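Local coordinates for protein galactokinase (Bifidobacterium longum subsp. infantis ATCC 15697 = JCM 1222 = DSM 20088, PDB 6TEQ) that probably catalyses ATP-dependent phosphorylation of galactose, as a GHMP-family sugar kinase, and here holds the substrate analogue 2-deoxy-2-fluoro-galactose in its sugar pocket, at residues Ser17-Leu22 with Phe65-Pro70; Tyr228-Leu233 with Gly320-Ala325; Arg327-Ser332 with Ile374-Lys379. All blocks are in the same frame, centred on the assembly; numbering follows the deposited sequence.

Contact 1 (Ser17-Leu22 with Phe65-Pro70); sequences SQATKL and FIALKP
Thr20, which meets Ala67 across this contact, turns its hydroxyl OG1 back to the carbonyl oxygen of Val16, so that the polar end of the side chain is settled within its own helix. OG1 stands beside the backbone N (chi1 -59°), the position from which a threonine can reach the carbonyl one turn earlier. The interface itself is a small alpha/beta packing in the GHMP kinase fold: helix 12-27 lies on strand 54-70, a central strand flanked by 33-42 and 125-131. It illustrates how short side chains let a helix settle close to a sheet. The axes of the two short segments approach to 7.3 Å and cross at -39°, close for a helix on a sheet, which the short alanine side chains on both sides probably allow. The methyl of Ala19 points at the strand and bridges two same-face residues, with CB 4.0 Å from Phe65 CB and equally far from Ala67 CB. Phe65 offers only its beta carbon here; its ring leads away from the helix, and the side chain also packs on Ala36 of strand 33-42. Ile66 and Leu68 alternate with these residues and pack on helix 141-156, so the strand is covered by a helix on each face. The join between helix and strand is apolar throughout. Besides facing methyls, the strand presses on the helix backbone: Ala67 CB lies 4.2 Å from Thr20 N, and it comes nearest at Ala19 O, 3.4 Å away.

Contact 2 (Tyr228-Leu233 with Gly320-Ala325); sequences YNLELL and GDIKAA
The Tyr228 ring has the CD1 methyl of Ile322 over one face, a CH-pi contact with CD1 4.2 Å from the ring centroid and 21° off the normal, displaced toward the rim. Gly320 CA comes obliquely to the same ring, 3.5 Å from Tyr228 CE1, and Phe317 adds an edge-to-face partner. What the ring and strand 230-236 meet is the tight link between helices 294-318 and 322-338, where a Schellman motif at Gly320 runs straight into an N-cap at Asp321. Gly320 has positive phi, and a beta carbon there would stand only 3.1 Å from Tyr228 CE1, so backbone and neighbour alike favour the missing side chain. Ile322 serves two partners with its two branches: CG2 is anti to the backbone N and CG1 lies beside it (chi1 -46°). CG2 is given to Leu230, meeting its CD1 tip to tip at 3.7 Å, while CD1, at the end of the CG1 branch, lies over the ring and also touches Leu230 CD1. An alanine in place of Tyr228 would probably leave Ile322 CD1 without its aromatic face and open a gap beside Gly320. A bound MES, probably from the crystallisation liquor, accepts from Ile322 N and Lys323 N at this helix start. The cap is completed by Asp321 OD1, which takes Ala324 N at 3.1 Å (159°) from above the carboxylate plane.

Contact 3 (Arg327-Ser332 with Ile374-Lys379); sequences RLFNAS and IALVDK
Phe329 carries the whole helix side of this contact, set down between Ile374 and Leu376 on strand 372-378, and the example shows how one aromatic residue can join a helix to a sheet across the usual spacing. Both segments belong to the C-terminal GHMP kinase family region, where the helix packs on a mixed sheet. The segment axes stay 9.4 Å apart and run nearly antiparallel, at 158°, and the ring fills the interval.

The aromatic interaction is a CH-pi contact. Leu376 CD1 sits over one face, 4.0 Å from the centroid of the Phe329 ring and 16° off its normal, shifted toward the rim. The two side chains meet at about a right angle, and this one branch of the leucine covers the outer part of the ring.

The remaining side-chain contacts are apolar. Leu376 CG comes within 3.6 Å of Phe329 CE2. From the opposite side of the ring plane, Ile374 approaches obliquely with its outermost methyl, CD1 lying 3.8 Å from Phe329 CZ. That reach depends on its torsion: CG1 takes the crowded position between the backbone N and the carbonyl carbon (chi1 71°), and from there the extended branch brings CD1 back toward the helix.

The strand backbone passes the ring edge, with Ala375 C 4.5 Å from Phe329 CE2.

Polar groups work elsewhere. Ser332 OG bonds to Glu306 and Arg363, and Asn330 OD1 accepts from Ala362 N, tying the helix to helix 294-318 and to edge strand 361-365. Within the sheet, strand 372-378 is hydrogen-bonded to 361-365 on one side and 230-236 on the other, while the ring of Phe313, from helix 294-318, meets that of Phe329 with nearly parallel planes.

Overall arrangement
Contacts 2 and 3 form one continuous layer. Both bring helix 322-338 onto the same sheet, through neighbouring strands 230-236 and 372-378; their centres are 8 Å apart, and Leu233 N of contact 2 lies 2.8 Å from Ala375 O of contact 3, a probable hydrogen bond. Contact 1 belongs to the other sheet, its centre 38 Å from that of contact 2 and 37 Å from that of contact 3, across the chain's centre. The annotated substrate and nucleotide sites are nearer contacts 1 and 3: the Ile374 side chain is about 11 Å from the bound fluorogalactose, and that of Ala19 about 10 Å from the side chain of Ser80, which binds ADP in another structure of this protein.

Contact 1 (Ser17-Leu22 with Phe65-Pro70)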
loop_
_atom_site.group_PDB
_atom_site.type_symbol
_atom_site.label_atom_id
_atom_site.label_comp_id
_atom_site.label_asym_id
_atom_site.label_seq_id
_atom_site.Cartn_x
_atom_site.Cartn_y
_atom_site.Cartn_z
ATOM N N SER A 17 -21.003 2.158 11.991
ATOM C CA SER A 17 -21.537 2.654 13.298
ATOM C C SER A 17 -20.572 3.711 13.879
ATOM O O SER A 17 -20.970 4.820 14.254
ATOM C CB SER A 17 -21.799 1.488 14.232
ATOM O OG SER A 17 -22.403 1.948 15.382
ATOM N N GLN A 18 -19.285 3.428 13.864
ATOM C CA GLN A 18 -18.283 4.283 14.525
ATOM C C GLN A 18 -18.032 5.556 13.725
ATOM O O GLN A 18 -17.882 6.650 14.316
ATOM C CB GLN A 18 -17.002 3.474 14.736
ATOM C CG GLN A 18 -17.137 2.432 15.839
ATOM C CD GLN A 18 -15.912 1.558 15.975
ATOM O OE1 GLN A 18 -14.811 2.057 15.959
ATOM N NE2 GLN A 18 -16.121 0.303 16.350
ATOM N N ALA A 19 -17.947 5.457 12.399
ATOM C CA ALA A 19 -17.717 6.627 11.530
ATOM C C ALA A 19 -18.931 7.532 11.609
ATOM O O ALA A 19 -18.758 8.775 11.718
ATOM C CB ALA A 19 -17.467 6.192 10.123
ATOM N N THR A 20 -20.121 6.939 11.638
ATOM C CA THR A 20 -21.388 7.728 11.689
ATOM C C THR A 20 -21.466 8.469 13.024
ATOM O O THR A 20 -21.736 9.635 13.025
ATOM C CB THR A 20 -22.610 6.867 11.437
ATOM O OG1 THR A 20 -22.504 6.240 10.153
ATOM C CG2 THR A 20 -23.851 7.725 11.474
ATOM N N LYS A 21 -21.213 7.778 14.131
ATOM C CA LYS A 21 -21.263 8.385 15.468
ATOM C C LYS A 21 -20.230 9.533 15.556
ATOM O O LYS A 21 -20.538 10.603 16.118
ATOM C CB LYS A 21 -21.045 7.294 16.529
ATOM C CG LYS A 21 -20.960 7.787 17.982
ATOM C CD LYS A 21 -21.115 6.677 18.971
ATOM C CE LYS A 21 -20.837 7.007 20.440
ATOM N NZ LYS A 21 -20.967 8.437 20.786
ATOM N N LEU A 22 -18.998 9.348 15.086
ATOM C CA LEU A 22 -17.998 10.420 15.184
ATOM C C LEU A 22 -18.482 11.614 14.351
ATOM O O LEU A 22 -18.286 12.784 14.731
ATOM C CB LEU A 22 -16.640 9.919 14.709
ATOM C CG LEU A 22 -15.520 10.936 14.712
ATOM C CD1 LEU A 22 -15.254 11.437 16.109
ATOM C CD2 LEU A 22 -14.240 10.317 14.192
ATOM N N PHE A 65 -12.877 3.897 7.301
ATOM C CA PHE A 65 -14.273 4.258 7.072
ATOM C C PHE A 65 -14.425 5.756 7.172
ATOM O O PHE A 65 -13.857 6.398 8.071
ATOM C CB PHE A 65 -15.205 3.617 8.101
ATOM C CG PHE A 65 -15.271 2.126 7.931
ATOM C CD1 PHE A 65 -14.293 1.327 8.467
ATOM C CD2 PHE A 65 -16.397 1.515 7.406
ATOM C CE1 PHE A 65 -14.345 -0.038 8.274
ATOM C CE2 PHE A 65 -16.432 0.153 7.176
ATOM C CZ PHE A 65 -15.418 -0.620 7.653
ATOM N N ILE A 66 -15.016 6.318 6.131
ATOM C CA ILE A 66 -15.217 7.781 6.049
ATOM C C ILE A 66 -16.711 8.024 6.039
ATOM O O ILE A 66 -17.412 7.584 5.101
ATOM C CB ILE A 66 -14.576 8.449 4.847
ATOM C CG1 ILE A 66 -14.630 9.991 4.896
ATOM C CG2 ILE A 66 -15.038 7.855 3.528
ATOM C CD1 ILE A 66 -14.077 10.643 3.664
ATOM N N ALA A 67 -17.174 8.758 7.033
ATOM C CA ALA A 67 -18.553 9.337 6.997
ATOM C C ALA A 67 -18.398 10.736 6.377
ATOM O O ALA A 67 -17.563 11.515 6.858
ATOM C CB ALA A 67 -19.141 9.353 8.383
ATOM N N LEU A 68 -19.095 11.028 5.292
ATOM C CA LEU A 68 -18.916 12.309 4.587
ATOM C C LEU A 68 -20.231 12.964 4.225
ATOM O O LEU A 68 -21.222 12.249 3.931
ATOM C CB LEU A 68 -18.055 12.038 3.346
ATOM C CG LEU A 68 -17.674 13.275 2.497
ATOM C CD1 LEU A 68 -16.293 13.124 1.900
ATOM C CD2 LEU A 68 -18.712 13.532 1.413
ATOM N N LYS A 69 -20.218 14.288 4.202
ATOM C CA LYS A 69 -21.349 15.080 3.651
ATOM C C LYS A 69 -20.740 16.217 2.867
ATOM O O LYS A 69 -19.843 16.889 3.357
ATOM C CB LYS A 69 -22.283 15.604 4.747
ATOM C CG LYS A 69 -23.502 16.305 4.216
ATOM C CD LYS A 69 -24.433 16.689 5.332
ATOM C CE LYS A 69 -25.689 17.325 4.789
ATOM N NZ LYS A 69 -26.411 17.939 5.890
ATOM N N PRO A 70 -21.221 16.467 1.640
ATOM C CA PRO A 70 -20.674 17.586 0.865
ATOM C C PRO A 70 -21.174 18.885 1.498
ATOM O O PRO A 70 -22.192 18.883 2.143
ATOM C CB PRO A 70 -21.272 17.374 -0.520
ATOM C CG PRO A 70 -22.581 16.636 -0.250
ATOM C CD PRO A 70 -22.306 15.731 0.958
#

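Contact 2 (Tyr228-Leu233 with Gly320-Ala325)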
loop_
_atom_site.group_PDB
_atom_site.type_symbol
_atom_site.label_atom_id
_atom_site.label_comp_id
_atom_site.label_asym_id
_atom_site.label_seq_id
_atom_site.Cartn_x
_atom_site.Cartn_y
_atom_site.Cartn_z
ATOM N N TYR A 228 -4.837 -24.123 -0.361
ATOM C CA TYR A 228 -3.528 -24.727 -0.081
ATOM C C TYR A 228 -3.293 -24.879 1.425
ATOM O O TYR A 228 -2.148 -25.178 1.804
ATOM C CB TYR A 228 -2.434 -23.938 -0.750
ATOM C CG TYR A 228 -2.710 -23.724 -2.219
ATOM C CD1 TYR A 228 -2.508 -24.735 -3.125
ATOM C CD2 TYR A 228 -3.047 -22.494 -2.731
ATOM C CE1 TYR A 228 -2.804 -24.575 -4.468
ATOM C CE2 TYR A 228 -3.250 -22.290 -4.083
ATOM C CZ TYR A 228 -3.146 -23.344 -4.967
ATOM O OH TYR A 228 -3.401 -23.201 -6.298
ATOM N N ASN A 229 -4.345 -24.760 2.234
ATOM C CA ASN A 229 -4.174 -24.888 3.702
ATOM C C ASN A 229 -3.058 -23.962 4.201
ATOM O O ASN A 229 -2.259 -24.381 5.021
ATOM C CB ASN A 229 -3.938 -26.340 4.122
ATOM C CG ASN A 229 -5.145 -27.206 3.798
ATOM O OD1 ASN A 229 -6.253 -26.702 3.691
ATOM N ND2 ASN A 229 -4.940 -28.507 3.655
ATOM N N LEU A 230 -3.137 -22.700 3.781
ATOM C CA LEU A 230 -2.146 -21.693 4.158
ATOM C C LEU A 230 -2.795 -20.571 4.949
ATOM O O LEU A 230 -4.064 -20.380 4.950
ATOM C CB LEU A 230 -1.525 -21.041 2.914
ATOM C CG LEU A 230 -0.814 -21.947 1.930
ATOM C CD1 LEU A 230 -0.381 -21.161 0.682
ATOM C CD2 LEU A 230 0.346 -22.602 2.630
ATOM N N GLU A 231 -1.925 -19.767 5.523
ATOM C CA GLU A 231 -2.280 -18.572 6.313
ATOM C C GLU A 231 -1.203 -17.537 5.988
ATOM O O GLU A 231 -0.004 -17.889 5.986
ATOM C CB GLU A 231 -2.416 -18.980 7.794
ATOM C CG GLU A 231 -2.226 -17.861 8.812
ATOM C CD GLU A 231 -2.382 -18.308 10.260
ATOM O OE1 GLU A 231 -2.279 -19.543 10.544
ATOM O OE2 GLU A 231 -2.574 -17.426 11.111
ATOM N N LEU A 232 -1.615 -16.311 5.685
ATOM C CA LEU A 232 -0.641 -15.241 5.427
ATOM C C LEU A 232 -0.491 -14.510 6.748
ATOM O O LEU A 232 -1.407 -13.784 7.132
ATOM C CB LEU A 232 -1.116 -14.307 4.330
ATOM C CG LEU A 232 -0.110 -13.233 3.983
ATOM C CD1 LEU A 232 1.085 -13.797 3.278
ATOM C CD2 LEU A 232 -0.808 -12.180 3.140
ATOM N N LEU A 233 0.626 -14.746 7.419
ATOM C CA LEU A 233 0.933 -14.056 8.682
ATOM C C LEU A 233 1.374 -12.646 8.302
ATOM O O LEU A 233 2.251 -12.505 7.467
ATOM C CB LEU A 233 2.028 -14.804 9.451
ATOM C CG LEU A 233 2.513 -14.087 10.724
ATOM C CD1 LEU A 233 1.370 -13.902 11.687
ATOM C CD2 LEU A 233 3.622 -14.853 11.403
ATOM N N GLY A 320 0.417 -24.098 -7.473
ATOM C CA GLY A 320 0.305 -24.685 -6.133
ATOM C C GLY A 320 1.671 -25.056 -5.569
ATOM O O GLY A 320 1.738 -25.920 -4.630
ATOM N N ASP A 321 2.711 -24.430 -6.108
ATOM C CA ASP A 321 4.110 -24.676 -5.714
ATOM C C ASP A 321 4.462 -23.690 -4.606
ATOM O O ASP A 321 5.058 -22.679 -4.848
ATOM C CB ASP A 321 5.035 -24.644 -6.933
ATOM C CG ASP A 321 6.415 -25.178 -6.608
ATOM O OD1 ASP A 321 6.752 -25.310 -5.360
ATOM O OD2 ASP A 321 7.171 -25.407 -7.598
ATOM N N ILE A 322 3.955 -23.979 -3.422
ATOM C CA ILE A 322 4.064 -23.039 -2.279
ATOM C C ILE A 322 5.504 -22.937 -1.824
ATOM O O ILE A 322 5.922 -21.819 -1.417
ATOM C CB ILE A 322 3.081 -23.395 -1.154
ATOM C CG1 ILE A 322 1.674 -23.679 -1.727
ATOM C CG2 ILE A 322 3.070 -22.265 -0.073
ATOM C CD1 ILE A 322 1.076 -22.614 -2.634
ATOM N N LYS A 323 6.282 -24.014 -1.905
ATOM C CA LYS A 323 7.721 -23.893 -1.602
ATOM C C LYS A 323 8.375 -22.889 -2.527
ATOM O O LYS A 323 9.147 -22.090 -2.054
ATOM C CB LYS A 323 8.368 -25.288 -1.610
ATOM C CG LYS A 323 7.900 -26.205 -0.470
ATOM C CD LYS A 323 8.667 -27.539 -0.450
ATOM C CE LYS A 323 8.372 -28.523 0.652
ATOM N N ALA A 324 8.104 -22.984 -3.825
ATOM C CA ALA A 324 8.674 -22.054 -4.812
ATOM C C ALA A 324 8.164 -20.640 -4.519
ATOM O O ALA A 324 8.977 -19.694 -4.538
ATOM C CB ALA A 324 8.366 -22.543 -6.206
ATOM N N ALA A 325 6.895 -20.498 -4.202
ATOM C CA ALA A 325 6.305 -19.182 -3.876
ATOM C C ALA A 325 7.057 -18.593 -2.678
ATOM O O ALA A 325 7.434 -17.392 -2.679
ATOM C CB ALA A 325 4.820 -19.318 -3.664
#

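Contact 3 (Arg327-Ser332 with Ile374-Lys379)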
loop_
_atom_site.group_PDB
_atom_site.type_symbol
_atom_site.label_atom_id
_atom_site.label_comp_id
_atom_site.label_asym_id
_atom_site.label_seq_id
_atom_site.Cartn_x
_atom_site.Cartn_y
_atom_site.Cartn_z
ATOM N N ARG A 327 10.118 -19.367 -1.618
ATOM C CA ARG A 327 11.520 -19.005 -1.970
ATOM C C ARG A 327 11.537 -17.632 -2.658
ATOM O O ARG A 327 12.464 -16.867 -2.481
ATOM C CB ARG A 327 12.149 -20.087 -2.854
ATOM C CG ARG A 327 12.367 -21.358 -2.056
ATOM C CD ARG A 327 13.188 -22.322 -2.820
ATOM N NE ARG A 327 12.502 -22.859 -3.934
ATOM C CZ ARG A 327 11.882 -24.052 -3.936
ATOM N NH1 ARG A 327 11.767 -24.771 -2.827
ATOM N NH2 ARG A 327 11.307 -24.437 -5.044
ATOM N N LEU A 328 10.506 -17.354 -3.424
ATOM C CA LEU A 328 10.422 -16.041 -4.146
ATOM C C LEU A 328 10.210 -14.917 -3.115
ATOM O O LEU A 328 10.833 -13.881 -3.234
ATOM C CB LEU A 328 9.297 -16.119 -5.164
ATOM C CG LEU A 328 9.698 -16.883 -6.419
ATOM C CD1 LEU A 328 8.505 -17.448 -7.155
ATOM C CD2 LEU A 328 10.494 -16.004 -7.355
ATOM N N PHE A 329 9.315 -15.128 -2.146
ATOM C CA PHE A 329 9.224 -14.190 -1.008
ATOM C C PHE A 329 10.632 -13.942 -0.472
ATOM O O PHE A 329 11.001 -12.797 -0.161
ATOM C CB PHE A 329 8.349 -14.698 0.120
ATOM C CG PHE A 329 6.890 -14.377 0.053
ATOM C CD1 PHE A 329 6.247 -13.976 -1.120
ATOM C CD2 PHE A 329 6.191 -14.334 1.254
ATOM C CE1 PHE A 329 4.895 -13.668 -1.125
ATOM C CE2 PHE A 329 4.816 -14.102 1.255
ATOM C CZ PHE A 329 4.196 -13.708 0.071
ATOM N N ASN A 330 11.333 -15.039 -0.156
ATOM C CA ASN A 330 12.617 -14.930 0.528
ATOM C C ASN A 330 13.621 -14.169 -0.335
ATOM O O ASN A 330 14.361 -13.309 0.226
ATOM C CB ASN A 330 13.154 -16.309 0.888
ATOM C CG ASN A 330 12.414 -16.987 2.019
ATOM O OD1 ASN A 330 11.768 -16.272 2.781
ATOM N ND2 ASN A 330 12.620 -18.294 2.147
ATOM N N ALA A 331 13.674 -14.413 -1.614
ATOM C CA ALA A 331 14.651 -13.725 -2.498
ATOM C C ALA A 331 14.272 -12.238 -2.633
ATOM O O ALA A 331 15.130 -11.387 -2.723
ATOM C CB ALA A 331 14.636 -14.359 -3.861
ATOM N N SER A 332 12.994 -11.929 -2.620
ATOM C CA SER A 332 12.525 -10.524 -2.599
ATOM C C SER A 332 13.041 -9.817 -1.361
ATOM O O SER A 332 13.597 -8.701 -1.487
ATOM C CB SER A 332 11.013 -10.461 -2.776
ATOM O OG SER A 332 10.540 -9.156 -2.506
ATOM N N ILE A 374 5.506 -10.109 6.155
ATOM C CA ILE A 374 4.521 -11.131 5.813
ATOM C C ILE A 374 5.250 -12.456 5.676
ATOM O O ILE A 374 6.427 -12.519 5.369
ATOM C CB ILE A 374 3.747 -10.757 4.554
ATOM C CG1 ILE A 374 4.614 -10.866 3.315
ATOM C CG2 ILE A 374 3.098 -9.384 4.733
ATOM C CD1 ILE A 374 3.933 -10.508 2.018
ATOM N N ALA A 375 4.496 -13.508 5.905
ATOM C CA ALA A 375 4.993 -14.872 5.761
ATOM C C ALA A 375 3.882 -15.784 5.289
ATOM O O ALA A 375 2.736 -15.751 5.832
ATOM C CB ALA A 375 5.570 -15.339 7.095
ATOM N N LEU A 376 4.224 -16.633 4.345
ATOM C CA LEU A 376 3.370 -17.744 3.916
ATOM C C LEU A 376 3.692 -18.844 4.907
ATOM O O LEU A 376 4.810 -19.303 4.925
ATOM C CB LEU A 376 3.667 -18.149 2.483
ATOM C CG LEU A 376 3.111 -17.240 1.423
ATOM C CD1 LEU A 376 3.725 -17.651 0.058
ATOM C CD2 LEU A 376 1.588 -17.287 1.353
ATOM N N VAL A 377 2.668 -19.287 5.630
ATOM C CA VAL A 377 2.811 -20.320 6.649
ATOM C C VAL A 377 1.675 -21.320 6.495
ATOM O O VAL A 377 0.666 -21.015 5.871
ATOM C CB VAL A 377 2.833 -19.712 8.055
ATOM C CG1 VAL A 377 3.846 -18.616 8.167
ATOM C CG2 VAL A 377 1.473 -19.225 8.471
ATOM N N ASP A 378 1.834 -22.484 7.110
ATOM C CA ASP A 378 0.689 -23.417 7.122
ATOM C C ASP A 378 -0.447 -22.864 7.970
ATOM O O ASP A 378 -0.214 -22.214 9.023
ATOM C CB ASP A 378 1.066 -24.799 7.606
ATOM C CG ASP A 378 1.958 -25.545 6.608
ATOM O OD1 ASP A 378 1.703 -25.445 5.368
ATOM O OD2 ASP A 378 2.928 -26.112 7.045
ATOM N N LYS A 379 -1.657 -23.171 7.560
ATOM C CA LYS A 379 -2.839 -22.768 8.332
ATOM C C LYS A 379 -2.670 -23.268 9.754
ATOM O O LYS A 379 -2.328 -24.471 9.910
ATOM C CB LYS A 379 -4.044 -23.452 7.737
ATOM C CG LYS A 379 -5.397 -23.188 8.354
ATOM C CD LYS A 379 -6.518 -24.161 7.878
ATOM C CE LYS A 379 -6.160 -25.574 7.399
ATOM N NZ LYS A 379 -7.298 -26.139 6.631
#